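Local atomic coordinates of catechol 1,2-dioxygenase (Burkholderia ambifaria, PDB entry 5VXT), a protein that probably catalyses the intradiol ring cleavage of catechol by molecular oxygen at a non-haem iron(III) centre, giving cis,cis-muconate. Residues K78-L88 with Y214-L225; R131-L139 with G202-M210. All coordinates share one frame; numbering follows the deposited sequence.

Contact 1: K78-L88 with Y214-L225; sequences KLGQDGEAALL and YGCPPQGATQQL. With PTY (phosphatidylethanolamine), chain I; CAQ (catechol), chain K.
Glu84 OE2 is gripped from three directions at the start of helix 221-229: Thr222 OG1 donates to its anti lone pair at 2.7 Å, Thr222 N reaches it nearly along the C-O bond at 2.9 Å, and a water that also donates to Pro217 O and accepts from Gln223 N adds a third bond. Beyond CG the Glu84 chain is extended, which carries the carboxylate to this helix end, where OE1 packs on Gly220 CA and Pro217 CG. A second carboxylate serves the same turn. Asp82 OD2 takes the N-H of Ala221 at 2.9 Å in a bent bond (132°), while its syn lone pair receives Lys78 NZ in a salt bridge of 2.9 Å. The lysine chain turns at its last torsion (chi4 47°), bringing NZ also to Gln219 O at 3.1 Å, in the carbonyl plane. Two acidic groups thus meet N-H groups of a first helical turn, a worked case of anionic side chains placed where the helix dipole should favour them. Beside Asp82, Ala221 CB rests 3.7 Å from Leu79 CA. On the catechol side, Leu87 CD2 abuts CD of the Pro217 ring at 3.7 Å, and CD1 lies 3.4 Å from catechol C1; the Tyr214 ring holds catechol C2 over the centre of one face. The Leu88 and Leu225 side chains cross at about a right angle, meeting at CD1 and CD2, and Leu225 CD1 touches a phosphatidylethanolamine chain. The contact joins the turn between helices 66-81 and 85-91 to the start of helix 221-229, with Tyr75 of helix 66-81 packing against Leu88, Gln224 and Leu225.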
loop_
_atom_site.group_PDB
_atom_site.type_symbol
_atom_site.label_atom_id
_atom_site.label_comp_id
_atom_site.label_asym_id
_atom_site.label_seq_id
_atom_site.Cartn_x
_atom_site.Cartn_y
_atom_site.Cartn_z
ATOM N N LYS B 78 5.720 4.336 -2.886
ATOM C CA LYS B 78 5.764 5.776 -2.655
ATOM C C LYS B 78 4.770 6.197 -1.575
ATOM O O LYS B 78 5.066 7.079 -0.762
ATOM C CB LYS B 78 5.492 6.517 -3.964
ATOM C CG LYS B 78 5.432 8.032 -3.814
ATOM C CD LYS B 78 5.511 8.717 -5.172
ATOM C CE LYS B 78 4.952 10.126 -5.121
ATOM N NZ LYS B 78 5.472 10.885 -3.954
ATOM N N LEU B 79 3.586 5.578 -1.552
ATOM C CA LEU B 79 2.565 5.954 -0.574
ATOM C C LEU B 79 3.049 5.724 0.853
ATOM O O LEU B 79 2.795 6.543 1.745
ATOM C CB LEU B 79 1.273 5.170 -0.842
ATOM C CG LEU B 79 0.079 5.400 0.108
ATOM C CD1 LEU B 79 -0.614 6.727 -0.167
ATOM C CD2 LEU B 79 -0.916 4.251 0.038
ATOM N N GLY B 80 3.749 4.617 1.086
ATOM C CA GLY B 80 4.298 4.314 2.394
ATOM C C GLY B 80 5.553 5.096 2.713
ATOM O O GLY B 80 5.751 5.509 3.858
ATOM N N GLN B 81 6.423 5.296 1.716
ATOM C CA GLN B 81 7.569 6.178 1.919
ATOM C C GLN B 81 7.115 7.579 2.313
ATOM O O GLN B 81 7.763 8.243 3.133
ATOM C CB GLN B 81 8.433 6.228 0.659
ATOM C CG GLN B 81 9.560 5.207 0.633
ATOM C CD GLN B 81 10.684 5.552 1.600
ATOM O OE1 GLN B 81 10.951 6.725 1.863
ATOM N NE2 GLN B 81 11.350 4.525 2.135
ATOM N N ASP B 82 5.999 8.041 1.740
ATOM C CA ASP B 82 5.448 9.348 2.091
ATOM C C ASP B 82 4.758 9.330 3.448
ATOM O O ASP B 82 4.511 10.404 4.019
ATOM C CB ASP B 82 4.442 9.814 1.029
ATOM C CG ASP B 82 5.103 10.294 -0.262
ATOM O OD1 ASP B 82 6.317 10.583 -0.260
ATOM O OD2 ASP B 82 4.386 10.410 -1.281
ATOM N N GLY B 83 4.423 8.145 3.960
ATOM C CA GLY B 83 3.647 8.022 5.182
ATOM C C GLY B 83 2.187 8.397 5.041
ATOM O O GLY B 83 1.576 8.856 6.011
ATOM N N GLU B 84 1.600 8.191 3.860
ATOM C CA GLU B 84 0.340 8.829 3.508
ATOM C C GLU B 84 -0.827 7.864 3.345
ATOM O O GLU B 84 -1.892 8.289 2.891
ATOM C CB GLU B 84 0.515 9.644 2.223
ATOM C CG GLU B 84 1.109 11.029 2.461
ATOM C CD GLU B 84 0.997 11.921 1.242
ATOM O OE1 GLU B 84 1.827 12.841 1.088
ATOM O OE2 GLU B 84 0.073 11.695 0.437
ATOM N N ALA B 85 -0.672 6.581 3.706
ATOM C CA ALA B 85 -1.760 5.634 3.465
ATOM C C ALA B 85 -3.060 6.075 4.139
ATOM O O ALA B 85 -4.145 5.930 3.558
ATOM C CB ALA B 85 -1.357 4.229 3.917
ATOM N N ALA B 86 -2.977 6.622 5.356
ATOM C CA ALA B 86 -4.193 7.080 6.030
ATOM C C ALA B 86 -4.757 8.332 5.371
ATOM O O ALA B 86 -5.972 8.567 5.419
ATOM C CB ALA B 86 -3.927 7.338 7.516
ATOM N N LEU B 87 -3.900 9.151 4.765
ATOM C CA LEU B 87 -4.397 10.308 4.023
ATOM C C LEU B 87 -5.171 9.874 2.783
ATOM O O LEU B 87 -6.207 10.462 2.448
ATOM C CB LEU B 87 -3.230 11.216 3.645
ATOM C CG LEU B 87 -3.518 12.595 3.061
ATOM C CD1 LEU B 87 -4.421 13.355 3.997
ATOM C CD2 LEU B 87 -2.223 13.344 2.864
ATOM N N LEU B 88 -4.683 8.847 2.086
ATOM C CA LEU B 88 -5.428 8.322 0.948
ATOM C C LEU B 88 -6.714 7.633 1.396
ATOM O O LEU B 88 -7.732 7.692 0.691
ATOM C CB LEU B 88 -4.556 7.354 0.148
ATOM C CG LEU B 88 -5.197 6.829 -1.131
ATOM C CD1 LEU B 88 -5.330 7.961 -2.132
ATOM C CD2 LEU B 88 -4.334 5.705 -1.708
ATOM N N TYR B 214 -7.257 22.597 5.068
ATOM C CA TYR B 214 -6.106 21.729 4.848
ATOM C C TYR B 214 -5.952 21.413 3.361
ATOM O O TYR B 214 -6.919 21.424 2.594
ATOM C CB TYR B 214 -6.266 20.433 5.659
ATOM C CG TYR B 214 -5.230 19.350 5.402
ATOM C CD1 TYR B 214 -4.085 19.251 6.183
ATOM C CD2 TYR B 214 -5.412 18.411 4.390
ATOM C CE1 TYR B 214 -3.139 18.261 5.949
ATOM C CE2 TYR B 214 -4.471 17.418 4.144
ATOM C CZ TYR B 214 -3.340 17.349 4.925
ATOM O OH TYR B 214 -2.405 16.363 4.684
ATOM N N GLY B 215 -4.716 21.152 2.957
ATOM C CA GLY B 215 -4.438 20.697 1.607
ATOM C C GLY B 215 -3.406 19.592 1.632
ATOM O O GLY B 215 -2.429 19.682 2.381
ATOM N N CYS B 216 -3.618 18.535 0.849
ATOM C CA CYS B 216 -2.657 17.443 0.803
ATOM C C CYS B 216 -1.273 17.954 0.406
ATOM O O CYS B 216 -1.158 18.919 -0.362
ATOM C CB CYS B 216 -3.103 16.372 -0.193
ATOM S SG CYS B 216 -4.507 15.398 0.327
ATOM N N PRO B 217 -0.212 17.321 0.907
ATOM C CA PRO B 217 1.138 17.600 0.404
ATOM C C PRO B 217 1.169 17.513 -1.111
ATOM O O PRO B 217 0.797 16.480 -1.693
ATOM C CB PRO B 217 1.989 16.496 1.047
ATOM C CG PRO B 217 1.239 16.112 2.279
ATOM C CD PRO B 217 -0.220 16.300 1.967
ATOM N N PRO B 218 1.601 18.580 -1.787
ATOM C CA PRO B 218 1.371 18.667 -3.238
ATOM C C PRO B 218 2.165 17.668 -4.064
ATOM O O PRO B 218 1.719 17.318 -5.162
ATOM C CB PRO B 218 1.763 20.116 -3.570
ATOM C CG PRO B 218 2.663 20.538 -2.454
ATOM C CD PRO B 218 2.168 19.823 -1.234
ATOM N N GLN B 219 3.322 17.206 -3.590
ATOM C CA GLN B 219 4.067 16.157 -4.268
ATOM C C GLN B 219 3.831 14.782 -3.659
ATOM O O GLN B 219 4.466 13.819 -4.087
ATOM C CB GLN B 219 5.568 16.465 -4.254
ATOM C CG GLN B 219 6.059 17.227 -5.472
ATOM C CD GLN B 219 5.335 18.539 -5.660
ATOM O OE1 GLN B 219 5.506 19.473 -4.875
ATOM N NE2 GLN B 219 4.513 18.618 -6.701
ATOM N N GLY B 220 2.944 14.678 -2.671
ATOM C CA GLY B 220 2.688 13.406 -2.035
ATOM C C GLY B 220 1.880 12.461 -2.903
ATOM O O GLY B 220 1.246 12.841 -3.891
ATOM N N ALA B 221 1.907 11.188 -2.507
ATOM C CA ALA B 221 1.242 10.147 -3.280
ATOM C C ALA B 221 -0.265 10.339 -3.309
ATOM O O ALA B 221 -0.912 9.987 -4.300
ATOM C CB ALA B 221 1.589 8.772 -2.710
ATOM N N THR B 222 -0.849 10.869 -2.232
ATOM C CA THR B 222 -2.290 11.098 -2.234
ATOM C C THR B 222 -2.666 12.097 -3.315
ATOM O O THR B 222 -3.505 11.813 -4.179
ATOM C CB THR B 222 -2.755 11.585 -0.862
ATOM O OG1 THR B 222 -2.352 10.636 0.132
ATOM C CG2 THR B 222 -4.276 11.732 -0.838
ATOM N N GLN B 223 -2.016 13.263 -3.305
ATOM C CA GLN B 223 -2.308 14.278 -4.313
ATOM C C GLN B 223 -1.963 13.796 -5.715
ATOM O O GLN B 223 -2.650 14.151 -6.677
ATOM C CB GLN B 223 -1.547 15.564 -4.008
ATOM C CG GLN B 223 -2.037 16.738 -4.823
ATOM C CD GLN B 223 -3.485 17.052 -4.539
ATOM O OE1 GLN B 223 -3.848 17.372 -3.407
ATOM N NE2 GLN B 223 -4.331 16.942 -5.555
ATOM N N GLN B 224 -0.902 13.000 -5.850
ATOM C CA GLN B 224 -0.552 12.450 -7.155
ATOM C C GLN B 224 -1.704 11.635 -7.733
ATOM O O GLN B 224 -2.081 11.818 -8.898
ATOM C CB GLN B 224 0.719 11.610 -7.043
ATOM C CG GLN B 224 1.120 10.891 -8.326
ATOM C CD GLN B 224 2.403 10.093 -8.165
ATOM O OE1 GLN B 224 3.467 10.655 -7.898
ATOM N NE2 GLN B 224 2.307 8.777 -8.316
ATOM N N LEU B 225 -2.289 10.742 -6.930
ATOM C CA LEU B 225 -3.420 9.955 -7.414
ATOM C C LEU B 225 -4.652 10.826 -7.622
ATOM O O LEU B 225 -5.352 10.682 -8.630
ATOM C CB LEU B 225 -3.728 8.808 -6.446
ATOM C CG LEU B 225 -4.930 7.916 -6.777
ATOM C CD1 LEU B 225 -4.830 7.370 -8.192
ATOM C CD2 LEU B 225 -5.055 6.762 -5.777
HETATM C C1 PTY I . -0.113 4.843 -13.920
HETATM C C2 PTY I . 4.203 8.893 -11.175
HETATM C C3 PTY I . 4.319 8.296 -12.573
HETATM O O4 PTY I . -1.489 4.484 -13.937
HETATM C C5 PTY I . 1.492 6.420 -12.848
HETATM C C6 PTY I . 0.090 5.835 -12.780
HETATM O O7 PTY I . -0.095 5.168 -11.530
HETATM C C8 PTY I . -0.512 6.069 -10.461
HETATM O O10 PTY I . -0.413 7.285 -10.590
HETATM C C11 PTY I . -1.061 5.478 -9.188
HETATM C C12 PTY I . -2.331 4.701 -9.505
HETATM C C13 PTY I . -2.428 3.499 -8.583
HETATM C C14 PTY I . -3.794 3.364 -7.931
HETATM C C15 PTY I . -3.693 2.313 -6.837
HETATM C C16 PTY I . -4.695 2.565 -5.720
HETATM C C17 PTY I . -6.043 1.917 -6.013
HETATM C C18 PTY I . -7.001 2.241 -4.878
HETATM C C19 PTY I . -8.294 1.453 -4.993
HETATM C C20 PTY I . -8.938 1.315 -3.623
HETATM C C21 PTY I . -8.012 0.575 -2.667
HETATM C C22 PTY I . -7.873 -0.888 -3.077
HETATM C C23 PTY I . -6.854 -1.612 -2.200
HETATM C C24 PTY I . -7.205 -3.082 -2.001
HETATM C C25 PTY I . -7.129 -3.875 -3.299
HETATM C C26 PTY I . -7.712 -5.269 -3.091
HETATM C C27 PTY I . -9.124 -5.181 -2.522
HETATM C C28 PTY I . -10.149 -5.791 -3.469
HETATM C C29 PTY I . -10.156 -5.073 -4.801
HETATM C C30 PTY I . -1.953 3.294 -14.617
HETATM C C31 PTY I . -3.404 2.888 -14.519
HETATM O O30 PTY I . -1.154 2.631 -15.258
HETATM C C32 PTY I . -3.759 2.696 -13.054
HETATM C C33 PTY I . -2.699 1.830 -12.393
HETATM C C34 PTY I . -3.302 0.536 -11.871
HETATM C C35 PTY I . -3.859 0.745 -10.472
HETATM C C36 PTY I . -4.306 -0.581 -9.877
HETATM C C37 PTY I . -3.179 -1.598 -9.963
HETATM C C38 PTY I . -3.521 -2.840 -9.155
HETATM C C39 PTY I . -2.254 -3.474 -8.596
HETATM C C40 PTY I . -1.787 -2.762 -7.335
HETATM C C41 PTY I . -2.392 -3.417 -6.101
HETATM C C42 PTY I . -3.644 -2.667 -5.667
HETATM C C43 PTY I . -3.328 -1.194 -5.438
HETATM C C44 PTY I . -3.932 -0.692 -4.143
HETATM P P1 PTY I . 3.907 5.979 -13.811
HETATM O O11 PTY I . 4.243 6.868 -12.504
HETATM O O12 PTY I . 4.690 4.690 -13.717
HETATM O O13 PTY I . 4.072 6.864 -15.026
HETATM O O14 PTY I . 2.350 5.597 -13.632
HETATM N N1 PTY I . 5.442 8.696 -10.448
HETATM C C1 CAQ K . -6.674 14.711 6.115
HETATM C C2 CAQ K . -6.231 15.733 6.950
HETATM C C3 CAQ K . -7.086 16.237 7.920
HETATM O O3 CAQ K . -6.704 17.231 8.762
HETATM C C4 CAQ K . -8.445 15.678 8.041
HETATM O O4 CAQ K . -9.282 16.174 8.985
HETATM C C5 CAQ K . -8.844 14.657 7.189
HETATM C C6 CAQ K . -7.957 14.179 6.228
HETATM O O HOH W 1 6.605 13.089 -1.922
HETATM O O HOH W 2 -0.490 14.068 -1.083
#

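Contact 2: R131-L139 with G202-M210; sequences RDGVAKIDL and GKYEFRTLM
A parallel strand pair at the margin of a mixed beta-sheet forms this contact, with 134-136 as an outermost strand of the chain's sheet beside 203-209; the short segments run 10° apart. Ala135 sits at the centre of the ladder, its N donating to Glu205 O at 2.9 Å and its O accepting from Arg207 N at 2.8 Å. Ile137 N then continues the pattern to Arg207 O. On the face bearing Val134, Glu205 and Arg207, the guanidinium forms a salt bridge, turning Arg207 NE (3.0 Å) and NH2 side-on to one oxygen, Glu205 OE2, which lies in the guanidinium plane although both nitrogens approach it from above the carboxylate plane. Val134 CG1 lies over one face of that guanidinium, 3.8 Å from NE, and its CG2 runs alongside the glutamate CB. Across the sheet, Ile137 CG2 meets the edge of the Phe206 ring. Ile137 CG1, between the backbone N and carbonyl carbon (chi1 68°), comes within a tight 3.5 Å of CB of Thr208, whose OG1 is hydrogen-bonded to His171 NE2. Phe206 and Ala135 face inward onto Val196 of strand 193-197, and Phe206 also touches strand 166-170, while strand 147-155 flanks 203-209 on its other edge.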
loop_
_atom_site.group_PDB
_atom_site.type_symbol
_atom_site.label_atom_id
_atom_site.label_comp_id
_atom_site.label_asym_id
_atom_site.label_seq_id
_atom_site.Cartn_x
_atom_site.Cartn_y
_atom_site.Cartn_z
ATOM N N ARG B 131 -6.695 20.612 31.067
ATOM C CA ARG B 131 -7.056 21.793 31.834
ATOM C C ARG B 131 -8.437 21.621 32.451
ATOM O O ARG B 131 -9.276 20.872 31.949
ATOM C CB ARG B 131 -7.047 23.050 30.962
ATOM C CG ARG B 131 -5.773 23.273 30.175
ATOM C CD ARG B 131 -4.550 23.120 31.049
ATOM N NE ARG B 131 -3.341 23.550 30.354
ATOM C CZ ARG B 131 -2.108 23.310 30.785
ATOM N NH1 ARG B 131 -1.917 22.632 31.910
ATOM N NH2 ARG B 131 -1.067 23.743 30.089
ATOM N N ASP B 132 -8.669 22.335 33.547
ATOM C CA ASP B 132 -9.982 22.367 34.179
ATOM C C ASP B 132 -10.848 23.388 33.456
ATOM O O ASP B 132 -10.566 24.587 33.502
ATOM C CB ASP B 132 -9.858 22.720 35.659
ATOM C CG ASP B 132 -9.648 21.501 36.531
ATOM O OD1 ASP B 132 -9.988 20.388 36.078
ATOM O OD2 ASP B 132 -9.158 21.657 37.674
ATOM N N GLY B 133 -11.881 22.916 32.761
ATOM C CA GLY B 133 -12.903 23.786 32.208
ATOM C C GLY B 133 -12.558 24.641 31.000
ATOM O O GLY B 133 -13.417 24.852 30.138
ATOM N N VAL B 134 -11.340 25.177 30.929
ATOM C CA VAL B 134 -10.956 26.099 29.861
ATOM C C VAL B 134 -9.502 25.844 29.491
ATOM O O VAL B 134 -8.659 25.625 30.364
ATOM C CB VAL B 134 -11.154 27.579 30.270
ATOM C CG1 VAL B 134 -10.610 28.509 29.197
ATOM C CG2 VAL B 134 -12.625 27.894 30.531
ATOM N N ALA B 135 -9.208 25.859 28.190
ATOM C CA ALA B 135 -7.836 25.762 27.709
ATOM C C ALA B 135 -7.593 26.823 26.648
ATOM O O ALA B 135 -8.402 26.987 25.730
ATOM C CB ALA B 135 -7.532 24.370 27.134
ATOM N N LYS B 136 -6.482 27.541 26.779
ATOM C CA LYS B 136 -5.963 28.388 25.713
ATOM C C LYS B 136 -4.893 27.586 24.985
ATOM O O LYS B 136 -3.857 27.251 25.567
ATOM C CB LYS B 136 -5.392 29.691 26.260
ATOM C CG LYS B 136 -4.950 30.648 25.171
ATOM C CD LYS B 136 -4.430 31.949 25.748
ATOM C CE LYS B 136 -4.153 32.954 24.644
ATOM N NZ LYS B 136 -3.185 32.427 23.647
ATOM N N ILE B 137 -5.142 27.268 23.718
ATOM C CA ILE B 137 -4.362 26.247 23.037
ATOM C C ILE B 137 -3.485 26.805 21.928
ATOM O O ILE B 137 -2.698 26.043 21.345
ATOM C CB ILE B 137 -5.267 25.124 22.497
ATOM C CG1 ILE B 137 -6.144 25.631 21.359
ATOM C CG2 ILE B 137 -6.141 24.573 23.615
ATOM C CD1 ILE B 137 -7.069 24.565 20.793
ATOM N N ASP B 138 -3.557 28.101 21.631
ATOM C CA ASP B 138 -2.647 28.681 20.643
ATOM C C ASP B 138 -1.373 29.116 21.367
ATOM O O ASP B 138 -1.321 30.176 21.994
ATOM C CB ASP B 138 -3.309 29.815 19.862
ATOM C CG ASP B 138 -3.642 31.019 20.712
ATOM O OD1 ASP B 138 -4.425 30.883 21.676
ATOM O OD2 ASP B 138 -3.108 32.104 20.402
ATOM N N LEU B 139 -0.339 28.278 21.285
ATOM C CA LEU B 139 0.930 28.545 21.951
ATOM C C LEU B 139 1.864 29.411 21.122
ATOM O O LEU B 139 2.710 30.110 21.691
ATOM C CB LEU B 139 1.639 27.226 22.283
ATOM C CG LEU B 139 0.859 26.227 23.137
ATOM C CD1 LEU B 139 1.642 24.928 23.297
ATOM C CD2 LEU B 139 0.528 26.835 24.490
ATOM N N GLY B 202 -20.744 20.631 33.152
ATOM C CA GLY B 202 -20.510 20.097 31.824
ATOM C C GLY B 202 -19.892 21.046 30.819
ATOM O O GLY B 202 -19.830 20.706 29.632
ATOM N N LYS B 203 -19.410 22.210 31.244
ATOM C CA LYS B 203 -18.952 23.238 30.316
ATOM C C LYS B 203 -17.493 23.032 29.933
ATOM O O LYS B 203 -16.660 22.677 30.769
ATOM C CB LYS B 203 -19.136 24.635 30.917
ATOM C CG LYS B 203 -20.590 25.037 31.128
ATOM C CD LYS B 203 -20.728 26.449 31.722
ATOM C CE LYS B 203 -20.866 27.520 30.647
ATOM N NZ LYS B 203 -20.986 28.889 31.227
ATOM N N TYR B 204 -17.197 23.259 28.655
ATOM C CA TYR B 204 -15.847 23.229 28.111
ATOM C C TYR B 204 -15.613 24.539 27.369
ATOM O O TYR B 204 -16.551 25.167 26.877
ATOM C CB TYR B 204 -15.638 22.029 27.152
ATOM C CG TYR B 204 -16.178 22.308 25.770
ATOM C CD1 TYR B 204 -17.504 22.058 25.465
ATOM C CD2 TYR B 204 -15.362 22.850 24.776
ATOM C CE1 TYR B 204 -18.012 22.340 24.212
ATOM C CE2 TYR B 204 -15.861 23.140 23.522
ATOM C CZ TYR B 204 -17.190 22.886 23.246
ATOM O OH TYR B 204 -17.700 23.165 21.999
ATOM N N GLU B 205 -14.353 24.948 27.264
ATOM C CA GLU B 205 -14.059 26.147 26.489
ATOM C C GLU B 205 -12.640 26.084 25.953
ATOM O O GLU B 205 -11.707 25.754 26.690
ATOM C CB GLU B 205 -14.249 27.411 27.332
ATOM C CG GLU B 205 -14.054 28.690 26.551
ATOM C CD GLU B 205 -14.506 29.902 27.339
ATOM O OE1 GLU B 205 -15.213 29.713 28.352
ATOM O OE2 GLU B 205 -14.151 31.031 26.947
ATOM N N PHE B 206 -12.484 26.394 24.667
ATOM C CA PHE B 206 -11.182 26.494 24.029
ATOM C C PHE B 206 -10.995 27.912 23.516
ATOM O O PHE B 206 -11.889 28.469 22.873
ATOM C CB PHE B 206 -11.033 25.486 22.879
ATOM C CG PHE B 206 -11.069 24.060 23.327
ATOM C CD1 PHE B 206 -9.941 23.458 23.864
ATOM C CD2 PHE B 206 -12.230 23.314 23.217
ATOM C CE1 PHE B 206 -9.974 22.140 24.280
ATOM C CE2 PHE B 206 -12.269 21.994 23.630
ATOM C CZ PHE B 206 -11.140 21.408 24.164
ATOM N N ARG B 207 -9.846 28.497 23.823
ATOM C CA ARG B 207 -9.463 29.804 23.314
ATOM C C ARG B 207 -8.268 29.607 22.396
ATOM O O ARG B 207 -7.238 29.067 22.812
ATOM C CB ARG B 207 -9.161 30.763 24.462
ATOM C CG ARG B 207 -10.386 30.959 25.329
ATOM C CD ARG B 207 -10.125 31.807 26.549
ATOM N NE ARG B 207 -11.299 31.837 27.419
ATOM C CZ ARG B 207 -11.323 32.398 28.623
ATOM N NH1 ARG B 207 -10.233 32.979 29.102
ATOM N NH2 ARG B 207 -12.435 32.380 29.346
ATOM N N THR B 208 -8.421 30.013 21.143
ATOM C CA THR B 208 -7.493 29.599 20.106
ATOM C C THR B 208 -7.563 30.630 18.986
ATOM O O THR B 208 -8.014 31.763 19.202
ATOM C CB THR B 208 -7.824 28.167 19.646
ATOM O OG1 THR B 208 -6.926 27.768 18.606
ATOM C CG2 THR B 208 -9.259 28.066 19.138
ATOM N N LEU B 209 -7.114 30.244 17.799
ATOM C CA LEU B 209 -7.170 31.087 16.616
ATOM C C LEU B 209 -7.886 30.339 15.495
ATOM O O LEU B 209 -7.979 29.108 15.497
ATOM C CB LEU B 209 -5.765 31.515 16.171
ATOM C CG LEU B 209 -4.865 32.165 17.226
ATOM C CD1 LEU B 209 -3.457 32.393 16.681
ATOM C CD2 LEU B 209 -5.466 33.479 17.727
ATOM N N MET B 210 -8.400 31.103 14.542
ATOM C CA MET B 210 -9.243 30.540 13.491
ATOM C C MET B 210 -8.414 29.711 12.508
ATOM O O MET B 210 -7.460 30.234 11.915
ATOM C CB MET B 210 -9.956 31.679 12.760
ATOM C CG MET B 210 -10.746 31.248 11.538
ATOM S SD MET B 210 -12.240 30.367 12.001
ATOM C CE MET B 210 -13.023 31.617 13.011
#

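How the contacts relate
The two contacts show closure at two levels: contact 1 ties the N-terminal helical region to the dioxygenase region, whereas contact 2 pairs two strands of one sheet within the latter. Their centres are about 31 Å apart, and they touch only through the continuity of the chain, since strand 203-209 leads into the loop and helix 221-229. In sequence, contact 2 is nested inside the loop that contact 1 closes. Catechol and the iron(III) ion, the metal bound by Tyr178, His238 and His240, lie nearer contact 1: the Tyr214 side chain is about 5 Å from the iron, and that of Ile137 in contact 2 about 12 Å.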